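Local coordinates for protein aclacinomycin-N/aclacinomycin-A oxidase (Streptomyces galilaeus, PDB 2IPI) that oxidises the terminal sugar of aclacinomycins in two successive oxygen-dependent steps, converting aclacinomycin N to A and then to Y, with bicovalently bound FAD, at residues 131-136 / 141-146; 194-199 / 205-210. All blocks are in the same frame, centred on the assembly; numbering follows the deposited sequence.

Contact 1: residues 131-136 / 141-146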
ATOM      1  N   GLU A 131      14.553  -3.031   5.771  1.00 13.68           N
ATOM      2  CA  GLU A 131      15.274  -4.067   6.515  1.00 14.82           C
ATOM      3  C   GLU A 131      14.946  -5.435   5.951  1.00 12.53           C
ATOM      4  O   GLU A 131      15.851  -6.259   5.758  1.00 10.92           O
ATOM      5  CB  GLU A 131      14.971  -3.990   8.015  1.00 15.77           C
ATOM      6  CG  GLU A 131      15.632  -2.774   8.642  1.00 16.94           C
ATOM      7  CD  GLU A 131      15.135  -2.458  10.033  1.00 17.16           C
ATOM      8  OE1 GLU A 131      14.177  -3.120  10.479  1.00 21.62           O
ATOM      9  OE2 GLU A 131      15.747  -1.542  10.630  1.00 15.29           O
ATOM     10  N   THR A 132      13.675  -5.712   5.655  1.00  8.03           N
ATOM     11  CA  THR A 132      13.410  -7.089   5.204  1.00 12.02           C
ATOM     12  C   THR A 132      14.102  -7.347   3.865  1.00 14.03           C
ATOM     13  O   THR A 132      14.755  -8.381   3.685  1.00 12.95           O
ATOM     14  CB  THR A 132      11.926  -7.465   5.120  1.00 17.19           C
ATOM     15  OG1 THR A 132      11.314  -6.827   4.003  1.00 33.94           O
ATOM     16  CG2 THR A 132      11.246  -6.996   6.401  1.00  2.18           C
ATOM     17  N   TYR A 133      13.994  -6.372   2.969  1.00 14.01           N
ATOM     18  CA  TYR A 133      14.666  -6.433   1.682  1.00 12.75           C
ATOM     19  C   TYR A 133      16.150  -6.774   1.843  1.00 11.01           C
ATOM     20  O   TYR A 133      16.676  -7.625   1.118  1.00 12.73           O
ATOM     21  CB  TYR A 133      14.520  -5.099   0.941  1.00 14.44           C
ATOM     22  CG  TYR A 133      13.151  -4.842   0.340  1.00 15.95           C
ATOM     23  CD1 TYR A 133      12.568  -3.578   0.348  1.00 15.75           C
ATOM     24  CD2 TYR A 133      12.424  -5.865  -0.236  1.00 16.29           C
ATOM     25  CE1 TYR A 133      11.314  -3.366  -0.202  1.00 16.73           C
ATOM     26  CE2 TYR A 133      11.175  -5.679  -0.792  1.00 20.65           C
ATOM     27  CZ  TYR A 133      10.620  -4.408  -0.774  1.00 19.38           C
ATOM     28  OH  TYR A 133       9.373  -4.227  -1.324  1.00 17.28           O
ATOM     29  N   ARG A 134      16.791  -6.095   2.789  1.00  9.24           N
ATOM     30  CA  ARG A 134      18.235  -6.291   2.955  1.00 14.03           C
ATOM     31  C   ARG A 134      18.518  -7.665   3.534  1.00 13.16           C
ATOM     32  O   ARG A 134      19.369  -8.422   3.048  1.00 16.84           O
ATOM     33  CB  ARG A 134      18.827  -5.148   3.775  1.00 17.40           C
ATOM     34  CG  ARG A 134      18.488  -5.142   5.247  1.00 23.31           C
ATOM     35  CD  ARG A 134      19.312  -4.079   5.975  1.00 26.61           C
ATOM     36  NE  ARG A 134      19.535  -4.463   7.372  1.00 29.15           N
ATOM     37  CZ  ARG A 134      20.253  -5.523   7.700  1.00 31.78           C
ATOM     38  NH1 ARG A 134      20.805  -6.274   6.756  1.00 30.26           N
ATOM     39  NH2 ARG A 134      20.421  -5.840   8.973  1.00 43.09           N
ATOM     40  N   ALA A 135      17.792  -8.054   4.586  1.00 14.60           N
ATOM     41  CA  ALA A 135      18.036  -9.376   5.155  1.00 15.39           C
ATOM     42  C   ALA A 135      17.755 -10.500   4.167  1.00 15.30           C
ATOM     43  O   ALA A 135      18.566 -11.421   4.012  1.00 16.69           O
ATOM     44  CB  ALA A 135      17.215  -9.530   6.431  1.00 11.05           C
ATOM     45  N   LEU A 136      16.619 -10.485   3.478  1.00 13.04           N
ATOM     46  CA  LEU A 136      16.267 -11.591   2.591  1.00 13.55           C
ATOM     47  C   LEU A 136      17.278 -11.741   1.465  1.00 12.12           C
ATOM     48  O   LEU A 136      17.629 -12.811   0.981  1.00 10.13           O
ATOM     49  CB  LEU A 136      14.880 -11.342   2.006  1.00 15.66           C
ATOM     50  CG  LEU A 136      13.712 -12.222   2.434  1.00 18.23           C
ATOM     51  CD1 LEU A 136      13.966 -12.917   3.757  1.00 16.48           C
ATOM     52  CD2 LEU A 136      12.416 -11.410   2.473  1.00  9.48           C
ATOM     53  N   GLY A 141      19.613 -14.136  -1.644  1.00 10.36           N
ATOM     54  CA  GLY A 141      19.475 -13.650  -3.015  1.00 11.44           C
ATOM     55  C   GLY A 141      18.061 -13.537  -3.510  1.00 13.94           C
ATOM     56  O   GLY A 141      17.678 -13.566  -4.685  1.00 13.41           O
ATOM     57  N   VAL A 142      17.136 -13.402  -2.563  1.00 12.24           N
ATOM     58  CA  VAL A 142      15.715 -13.481  -2.904  1.00 12.82           C
ATOM     59  C   VAL A 142      14.999 -12.212  -2.466  1.00 11.11           C
ATOM     60  O   VAL A 142      15.672 -11.334  -1.913  1.00 11.19           O
ATOM     61  CB  VAL A 142      15.236 -14.764  -2.220  1.00 18.49           C
ATOM     62  CG1 VAL A 142      13.779 -15.026  -2.361  1.00 32.36           C
ATOM     63  CG2 VAL A 142      15.971 -15.987  -2.802  1.00 20.40           C
ATOM     64  N   THR A 143      13.691 -12.062  -2.683  1.00  8.68           N
ATOM     65  CA  THR A 143      12.892 -10.949  -2.182  1.00 11.30           C
ATOM     66  C   THR A 143      11.397 -11.276  -2.140  1.00  8.29           C
ATOM     67  O   THR A 143      10.994 -12.369  -2.508  1.00 13.18           O
ATOM     68  CB  THR A 143      13.046  -9.695  -3.065  1.00 11.34           C
ATOM     69  OG1 THR A 143      14.368  -9.633  -3.615  1.00 29.78           O
ATOM     70  CG2 THR A 143      12.871  -8.442  -2.234  1.00  1.33           C
ATOM     71  N   ILE A 144      10.590 -10.295  -1.745  1.00  8.01           N
ATOM     72  CA  ILE A 144       9.147 -10.294  -1.881  1.00  8.88           C
ATOM     73  C   ILE A 144       8.692  -9.072  -2.681  1.00 10.12           C
ATOM     74  O   ILE A 144       9.315  -8.005  -2.588  1.00 12.09           O
ATOM     75  CB  ILE A 144       8.443 -10.307  -0.514  1.00  9.18           C
ATOM     76  CG1 ILE A 144       8.921  -9.277   0.508  1.00  8.63           C
ATOM     77  CG2 ILE A 144       8.489 -11.721   0.064  1.00 11.08           C
ATOM     78  CD1 ILE A 144       8.079  -9.255   1.770  1.00 12.64           C
ATOM     79  N   PRO A 145       7.639  -9.192  -3.486  1.00 13.29           N
ATOM     80  CA  PRO A 145       7.123  -8.029  -4.231  1.00 12.04           C
ATOM     81  C   PRO A 145       6.334  -7.043  -3.375  1.00 14.55           C
ATOM     82  O   PRO A 145       5.123  -6.876  -3.542  1.00 11.67           O
ATOM     83  CB  PRO A 145       6.188  -8.670  -5.265  1.00 10.67           C
ATOM     84  CG  PRO A 145       5.791  -9.975  -4.672  1.00 11.91           C
ATOM     85  CD  PRO A 145       6.896 -10.424  -3.777  1.00 11.42           C
ATOM     86  N   ALA A 146       7.048  -6.395  -2.454  1.00 14.37           N
ATOM     87  CA  ALA A 146       6.424  -5.432  -1.556  1.00 12.54           C
ATOM     88  C   ALA A 146       6.588  -4.001  -2.045  1.00 11.92           C
ATOM     89  O   ALA A 146       7.128  -3.711  -3.116  1.00 16.68           O
ATOM     90  CB  ALA A 146       7.003  -5.577  -0.157  1.00 11.57           C
TER
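L136, in the last part of helix 129-140, lies near V142 of the loop that follows it, with L136 CA 5.8 Å from V142 CA. G141 begins the turn out of the helix. It is the first residue to leave helical geometry and has a positive phi of 77°. The chain then runs back obliquely, drawing away from the helix in extended form. Y133 makes the closest side-chain contacts. Its CG lies beside the backbone N and anti to the carbonyl carbon (chi1 -75°), which sends the ring off the helix and across the loop. The side chains of Y133 and T143 cross at about a right angle. The methyl CG2 of T143 meets the ring obliquely, 3.3 Å from Y133 CD2. The edge of the ring faces the backbone. I144 O lies near the ring plane, 3.5 Å from Y133 CE2. The same oxygen accepts a bond from A146 N at 2.8 Å, closing an inverse gamma turn centred on P145. Further out, A146 CB packs 3.9 Å from Y133 CZ. The hydroxyl of Y133 is hydrogen-bonded to G147 O, just past the loop segment. Nearer the turn, L136 CB approaches V142 O at 4.0 Å. Helix 344-348 covers part of the contact through W344 on T143 and T348 on Y133. H157 of helix 154-157 touches A146. The arrangement is a helix ended by glycine, with its exit loop running back past it. It lies in the PCMH-type FAD-binding domain, and the loop leads on to C149, which is covalently linked to FAD.

Contact 2: residues 194-199 / 205-210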
ATOM      1  N   VAL A 194      -2.582 -17.376  18.189  1.00 13.42           N
ATOM      2  CA  VAL A 194      -3.048 -18.351  17.223  1.00 15.28           C
ATOM      3  C   VAL A 194      -2.175 -18.331  15.963  1.00 16.55           C
ATOM      4  O   VAL A 194      -1.626 -17.290  15.597  1.00 16.05           O
ATOM      5  CB  VAL A 194      -4.495 -18.136  16.748  1.00 15.09           C
ATOM      6  CG1 VAL A 194      -5.429 -17.894  17.924  1.00 19.95           C
ATOM      7  CG2 VAL A 194      -4.569 -16.980  15.758  1.00 16.44           C
ATOM      8  N   VAL A 195      -2.097 -19.502  15.325  1.00 16.16           N
ATOM      9  CA  VAL A 195      -1.373 -19.603  14.062  1.00 17.26           C
ATOM     10  C   VAL A 195      -2.343 -19.995  12.960  1.00 16.78           C
ATOM     11  O   VAL A 195      -3.160 -20.907  13.078  1.00 15.91           O
ATOM     12  CB  VAL A 195      -0.187 -20.584  14.146  1.00 19.01           C
ATOM     13  CG1 VAL A 195       0.308 -21.032  12.782  1.00 19.24           C
ATOM     14  CG2 VAL A 195       0.944 -19.913  14.918  1.00 22.03           C
ATOM     15  N   ALA A 196      -2.209 -19.279  11.844  1.00 11.48           N
ATOM     16  CA  ALA A 196      -3.089 -19.471  10.709  1.00 13.79           C
ATOM     17  C   ALA A 196      -2.269 -19.638   9.439  1.00 11.30           C
ATOM     18  O   ALA A 196      -1.449 -18.778   9.124  1.00 13.61           O
ATOM     19  CB  ALA A 196      -4.047 -18.297  10.633  1.00 12.01           C
ATOM     20  N   THR A 197      -2.505 -20.743   8.757  1.00 13.27           N
ATOM     21  CA  THR A 197      -1.644 -21.118   7.624  1.00 12.60           C
ATOM     22  C   THR A 197      -2.488 -21.263   6.372  1.00 12.07           C
ATOM     23  O   THR A 197      -3.721 -21.278   6.446  1.00 14.35           O
ATOM     24  CB  THR A 197      -0.880 -22.406   8.004  1.00 14.03           C
ATOM     25  OG1 THR A 197       0.433 -22.424   7.451  1.00 31.81           O
ATOM     26  CG2 THR A 197      -1.592 -23.608   7.417  1.00  5.78           C
ATOM     27  N   SER A 198      -1.872 -21.364   5.202  1.00  9.81           N
ATOM     28  CA  SER A 198      -2.604 -21.462   3.947  1.00 13.01           C
ATOM     29  C   SER A 198      -2.875 -22.910   3.553  1.00 14.34           C
ATOM     30  O   SER A 198      -3.327 -23.153   2.429  1.00 17.23           O
ATOM     31  CB  SER A 198      -1.824 -20.751   2.843  1.00 16.56           C
ATOM     32  OG  SER A 198      -0.659 -21.482   2.492  1.00 16.29           O
ATOM     33  N   ALA A 199      -2.612 -23.857   4.449  1.00 14.33           N
ATOM     34  CA  ALA A 199      -2.864 -25.265   4.122  1.00 16.70           C
ATOM     35  C   ALA A 199      -4.359 -25.545   4.032  1.00 17.79           C
ATOM     36  O   ALA A 199      -5.131 -25.160   4.907  1.00 14.75           O
ATOM     37  CB  ALA A 199      -2.207 -26.176   5.142  1.00 19.17           C
ATOM     38  N   ARG A 205      -7.740 -21.432   8.179  1.00 12.14           N
ATOM     39  CA  ARG A 205      -7.334 -20.863   6.896  1.00 11.88           C
ATOM     40  C   ARG A 205      -8.112 -19.614   6.531  1.00 14.97           C
ATOM     41  O   ARG A 205      -7.669 -18.705   5.813  1.00 14.85           O
ATOM     42  CB  ARG A 205      -7.500 -21.930   5.819  1.00 12.39           C
ATOM     43  CG  ARG A 205      -7.051 -21.496   4.434  1.00 15.19           C
ATOM     44  CD  ARG A 205      -7.062 -22.719   3.512  1.00 16.26           C
ATOM     45  NE  ARG A 205      -6.265 -22.555   2.302  1.00 15.74           N
ATOM     46  CZ  ARG A 205      -6.634 -21.707   1.340  1.00 17.14           C
ATOM     47  NH1 ARG A 205      -7.763 -21.046   1.561  1.00 14.33           N
ATOM     48  NH2 ARG A 205      -5.927 -21.549   0.238  1.00 12.89           N
ATOM     49  N   GLU A 206      -9.340 -19.505   7.053  1.00 15.79           N
ATOM     50  CA  GLU A 206     -10.067 -18.271   6.759  1.00 13.51           C
ATOM     51  C   GLU A 206      -9.435 -17.098   7.490  1.00  8.46           C
ATOM     52  O   GLU A 206      -9.471 -16.001   6.938  1.00 11.20           O
ATOM     53  CB  GLU A 206     -11.565 -18.388   7.084  1.00 14.60           C
ATOM     54  CG  GLU A 206     -12.271 -19.201   5.993  1.00 17.01           C
ATOM     55  CD  GLU A 206     -12.284 -18.497   4.648  1.00 22.65           C
ATOM     56  OE1 GLU A 206     -13.072 -17.535   4.480  1.00 19.84           O
ATOM     57  OE2 GLU A 206     -11.512 -18.914   3.752  1.00 21.82           O
ATOM     58  N   LEU A 207      -8.854 -17.301   8.667  1.00  4.69           N
ATOM     59  CA  LEU A 207      -8.103 -16.234   9.330  1.00 10.00           C
ATOM     60  C   LEU A 207      -6.883 -15.877   8.468  1.00 12.08           C
ATOM     61  O   LEU A 207      -6.580 -14.688   8.322  1.00 13.55           O
ATOM     62  CB  LEU A 207      -7.689 -16.636  10.732  1.00 12.67           C
ATOM     63  CG  LEU A 207      -7.655 -15.607  11.856  1.00 16.82           C
ATOM     64  CD1 LEU A 207      -6.569 -15.960  12.861  1.00 11.13           C
ATOM     65  CD2 LEU A 207      -7.465 -14.194  11.343  1.00 16.44           C
ATOM     66  N   TRP A 208      -6.204 -16.865   7.887  1.00 13.43           N
ATOM     67  CA  TRP A 208      -5.046 -16.581   7.031  1.00 13.95           C
ATOM     68  C   TRP A 208      -5.467 -15.724   5.835  1.00 11.92           C
ATOM     69  O   TRP A 208      -4.839 -14.745   5.447  1.00 10.92           O
ATOM     70  CB  TRP A 208      -4.368 -17.852   6.497  1.00 13.90           C
ATOM     71  CG  TRP A 208      -3.557 -17.615   5.252  1.00 12.22           C
ATOM     72  CD1 TRP A 208      -2.273 -17.120   5.230  1.00 11.92           C
ATOM     73  CD2 TRP A 208      -3.927 -17.845   3.887  1.00 11.63           C
ATOM     74  NE1 TRP A 208      -1.835 -17.031   3.928  1.00 10.85           N
ATOM     75  CE2 TRP A 208      -2.839 -17.467   3.084  1.00  8.58           C
ATOM     76  CE3 TRP A 208      -5.098 -18.324   3.286  1.00  9.30           C
ATOM     77  CZ2 TRP A 208      -2.902 -17.572   1.696  1.00  8.44           C
ATOM     78  CZ3 TRP A 208      -5.161 -18.433   1.916  1.00 14.06           C
ATOM     79  CH2 TRP A 208      -4.055 -18.055   1.120  1.00 12.95           C
ATOM     80  N   TRP A 209      -6.531 -16.197   5.208  1.00  8.93           N
ATOM     81  CA  TRP A 209      -7.198 -15.536   4.108  1.00 12.29           C
ATOM     82  C   TRP A 209      -7.480 -14.072   4.401  1.00 11.54           C
ATOM     83  O   TRP A 209      -7.203 -13.186   3.594  1.00  9.04           O
ATOM     84  CB  TRP A 209      -8.546 -16.215   3.878  1.00 13.71           C
ATOM     85  CG  TRP A 209      -9.159 -15.864   2.566  1.00 15.47           C
ATOM     86  CD1 TRP A 209      -9.767 -14.735   2.123  1.00 16.28           C
ATOM     87  CD2 TRP A 209      -9.179 -16.801   1.479  1.00 21.91           C
ATOM     88  NE1 TRP A 209     -10.180 -14.880   0.817  1.00 19.49           N
ATOM     89  CE2 TRP A 209      -9.827 -16.144   0.420  1.00 23.52           C
ATOM     90  CE3 TRP A 209      -8.724 -18.113   1.311  1.00 23.58           C
ATOM     91  CZ2 TRP A 209      -9.992 -16.820  -0.761  1.00 26.42           C
ATOM     92  CZ3 TRP A 209      -8.924 -18.735   0.087  1.00 25.06           C
ATOM     93  CH2 TRP A 209      -9.560 -18.095  -0.970  1.00 26.40           C
ATOM     94  N   ALA A 210      -8.036 -13.814   5.588  1.00 12.60           N
ATOM     95  CA  ALA A 210      -8.373 -12.458   6.001  1.00 15.66           C
ATOM     96  C   ALA A 210      -7.151 -11.546   5.969  1.00 15.61           C
ATOM     97  O   ALA A 210      -7.248 -10.334   5.782  1.00 11.54           O
ATOM     98  CB  ALA A 210      -8.996 -12.474   7.392  1.00 24.47           C
TER
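A196 sits at the apolar centre, where strand 191-197 meets helix 205-210. Its CB points at the helix, 4.0 Å from L207 CB and 4.2 Å from W208 CB. The two axes come within 6.2 Å, at an angle of 79°, consistent with the small side chain at this point. On one side of A196, V194 and L207 cross at about a right angle, with V194 CG2 3.7 Å from L207 CD1. L207 also touches W505 of helix 495-505, so this apolar patch continues into the C-terminal part of the chain. Towards the end of the strand, W208 takes over. Its CG is anti to the backbone N, which turns a face of the indole toward S198, the first residue after the strand. S198 CB stands over the face of its six-membered ring, 3.6 Å from the centroid and 17° off the normal, a CH-pi contact. T197 O lies 3.5 Å from W208 CB. The indole NE1 is hydrogen-bonded to L177 O of the neighbouring strand. R205 forms the polar edge. Its chain is extended from CG to NE and runs past the carbonyls of S198 and A199. NE donates to S198 O at 3.0 Å, with an N-H...O angle of 147°. The donor stands above the carbonyl plane, away from the lone pairs, and the acceptor is tilted out of the guanidinium plane. R205 CD is 3.4 Å from A199 O. W208 CZ3 lies over one face of the guanidinium, toward its rim. The chemistry is therefore mostly dispersion and CH-pi packing, finished by one bond to a neutral backbone oxygen. That bond probably ties the arginine to the path of the chain after the strand more than it offsets the charge.

Overall arrangement
Contact 1 and contact 2 follow one another along the chain, and both belong to the PCMH-type FAD-binding domain. They do not touch: their centres are 23 Å apart and their nearest atoms about 12 Å. Contact 1 is the closer to the cofactor. The side chain of Y133 is about 7 Å from FAD and about 11 Å from the bound aclacinomycin ligand, and that of A146 is about 9 Å from that of the FAD-binding N468. Contact 2 lies away from the active site, although the L207 side chain is about 10 Å from FAD. It packs a helix on 191-197, an edge strand of the five-stranded antiparallel sheet.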